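Local atomic coordinates of possible substrate binding protein of ABC transporter system (Rhodopseudomonas palustris, PDB entry 3N0X), a protein that probably binds a branched-chain amino acid or similar ligand and delivers it to an ABC transporter for uptake. Residues Ile144-Gln149 with Ala159-Ala164. Sequence-based numbering, arbitrary orientation. Where two conformers were deposited one is given.
Sequences IATLAQ and AAFKEA
The phenyl ring of Phe-161 meets Ile-144 at its edge, where CG2 lies close to the ring plane, 4.0 Å from CE1. Thr-146 approaches the same ring corner obliquely, its CG2 3.8 Å from Phe-161 CE1, while the ring of Trp-206 stacks with Phe-161. Ile-144 adds a second branch, CD1 standing 4.1 Å from Phe-161 CZ, so a beta-branched residue gives the ring rim two methyls at once. A chi1 of 177° swings the Phe-161 ring away from the backbone N and sends it from the helix toward the sheet, bridging backbones whose nearest CA atoms, those of Thr-146 and Lys-162, are 9.3 Å apart. Strand 142-149 and helix 152-165 open a right-handed beta-alpha-beta unit completed by strand 171-178, in the parallel sheet of one lobe of the periplasmic binding protein fold. Thr-146 suits its place because it turns its methyl, not its hydroxyl, to the ring. Cutting Phe-161 back to an alanine is likely to leave both CG2 methyls and the Trp-206 ring without their aromatic partner and to open a gap between helix and sheet. Ala-134 of helix 126-137 also touches Phe-161, and Lys-162 forms a salt bridge with Glu-175 on strand 171-178.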
loop_
_atom_site.group_PDB
_atom_site.type_symbol
_atom_site.label_atom_id
_atom_site.label_comp_id
_atom_site.label_asym_id
_atom_site.label_seq_id
_atom_site.Cartn_x
_atom_site.Cartn_y
_atom_site.Cartn_z
ATOM N N ILE A 144 -0.599 3.820 -24.118
ATOM C CA ILE A 144 0.260 3.223 -23.132
ATOM C C ILE A 144 0.775 1.866 -23.625
ATOM O O ILE A 144 0.065 1.111 -24.289
ATOM C CB ILE A 144 -0.498 3.061 -21.801
ATOM C CG1 ILE A 144 -0.758 4.464 -21.249
ATOM C CG2 ILE A 144 0.309 2.237 -20.779
ATOM C CD1 ILE A 144 -1.811 4.545 -20.268
ATOM N N ALA A 145 2.053 1.580 -23.335
ATOM C CA ALA A 145 2.588 0.236 -23.405
ATOM C C ALA A 145 3.050 -0.120 -22.009
ATOM O O ALA A 145 3.644 0.731 -21.304
ATOM C CB ALA A 145 3.812 0.155 -24.359
ATOM N N THR A 146 2.867 -1.370 -21.611
ATOM C CA THR A 146 3.272 -1.770 -20.270
ATOM C C THR A 146 4.494 -2.699 -20.298
ATOM O O THR A 146 4.686 -3.479 -21.214
ATOM C CB THR A 146 2.109 -2.467 -19.499
ATOM O OG1 THR A 146 1.675 -3.638 -20.201
ATOM C CG2 THR A 146 0.867 -1.483 -19.276
ATOM N N LEU A 147 5.307 -2.607 -19.243
ATOM C CA LEU A 147 6.422 -3.522 -19.024
ATOM C C LEU A 147 6.243 -4.079 -17.620
ATOM O O LEU A 147 6.070 -3.333 -16.647
ATOM C CB LEU A 147 7.769 -2.807 -19.116
ATOM C CG LEU A 147 9.028 -3.606 -18.748
ATOM C CD1 LEU A 147 9.186 -4.808 -19.682
ATOM C CD2 LEU A 147 10.263 -2.663 -18.798
ATOM N N ALA A 148 6.367 -5.406 -17.522
ATOM C CA ALA A 148 6.219 -6.119 -16.261
ATOM C C ALA A 148 7.091 -7.352 -16.297
ATOM O O ALA A 148 7.523 -7.797 -17.375
ATOM C CB ALA A 148 4.733 -6.511 -16.028
ATOM N N GLN A 149 7.355 -7.892 -15.112
ATOM C CA GLN A 149 8.001 -9.197 -14.953
ATOM C C GLN A 149 6.990 -10.330 -15.204
ATOM O O GLN A 149 5.795 -10.217 -14.872
ATOM C CB GLN A 149 8.534 -9.294 -13.529
ATOM C CG GLN A 149 9.611 -8.260 -13.229
ATOM C CD GLN A 149 9.737 -7.931 -11.777
ATOM O OE1 GLN A 149 8.792 -7.497 -11.125
ATOM N NE2 GLN A 149 10.931 -8.192 -11.228
ATOM N N ALA A 159 -3.016 -6.768 -15.422
ATOM C CA ALA A 159 -4.422 -7.066 -15.655
ATOM C C ALA A 159 -5.331 -6.048 -15.006
ATOM O O ALA A 159 -6.309 -5.573 -15.604
ATOM C CB ALA A 159 -4.769 -8.513 -15.190
ATOM N N ALA A 160 -5.041 -5.703 -13.757
ATOM C CA ALA A 160 -5.846 -4.719 -13.006
ATOM C C ALA A 160 -5.770 -3.317 -13.631
ATOM O O ALA A 160 -6.769 -2.601 -13.773
ATOM C CB ALA A 160 -5.425 -4.699 -11.542
ATOM N N PHE A 161 -4.547 -2.940 -14.002
ATOM C CA PHE A 161 -4.300 -1.683 -14.686
ATOM C C PHE A 161 -5.115 -1.602 -15.975
ATOM O O PHE A 161 -5.747 -0.575 -16.233
ATOM C CB PHE A 161 -2.767 -1.574 -14.947
ATOM C CG PHE A 161 -2.325 -0.369 -15.709
ATOM C CD1 PHE A 161 -2.261 -0.384 -17.094
ATOM C CD2 PHE A 161 -1.895 0.781 -15.029
ATOM C CE1 PHE A 161 -1.807 0.732 -17.795
ATOM C CE2 PHE A 161 -1.403 1.883 -15.727
ATOM C CZ PHE A 161 -1.396 1.875 -17.124
ATOM N N LYS A 162 -5.051 -2.671 -16.794
ATOM C CA LYS A 162 -5.696 -2.741 -18.124
ATOM C C LYS A 162 -7.209 -2.609 -18.007
ATOM O O LYS A 162 -7.836 -1.873 -18.742
ATOM C CB LYS A 162 -5.316 -4.057 -18.805
ATOM C CG LYS A 162 -5.993 -4.375 -20.129
ATOM C CD LYS A 162 -5.387 -5.692 -20.615
ATOM C CE LYS A 162 -5.866 -6.101 -21.992
ATOM N NZ LYS A 162 -5.121 -7.338 -22.379
ATOM N N GLU A 163 -7.782 -3.275 -17.027
ATOM C CA GLU A 163 -9.220 -3.180 -16.839
ATOM C C GLU A 163 -9.637 -1.755 -16.441
ATOM O O GLU A 163 -10.618 -1.226 -16.988
ATOM C CB GLU A 163 -9.698 -4.256 -15.872
ATOM C CG GLU A 163 -11.190 -4.226 -15.558
ATOM C CD GLU A 163 -12.112 -4.454 -16.762
ATOM O OE1 GLU A 163 -11.704 -5.086 -17.769
ATOM O OE2 GLU A 163 -13.277 -4.005 -16.680
ATOM N N ALA A 164 -8.915 -1.115 -15.503
ATOM C CA ALA A 164 -9.212 0.273 -15.160
ATOM C C ALA A 164 -8.994 1.250 -16.312
ATOM O O ALA A 164 -9.711 2.244 -16.465
ATOM C CB ALA A 164 -8.383 0.712 -13.913
#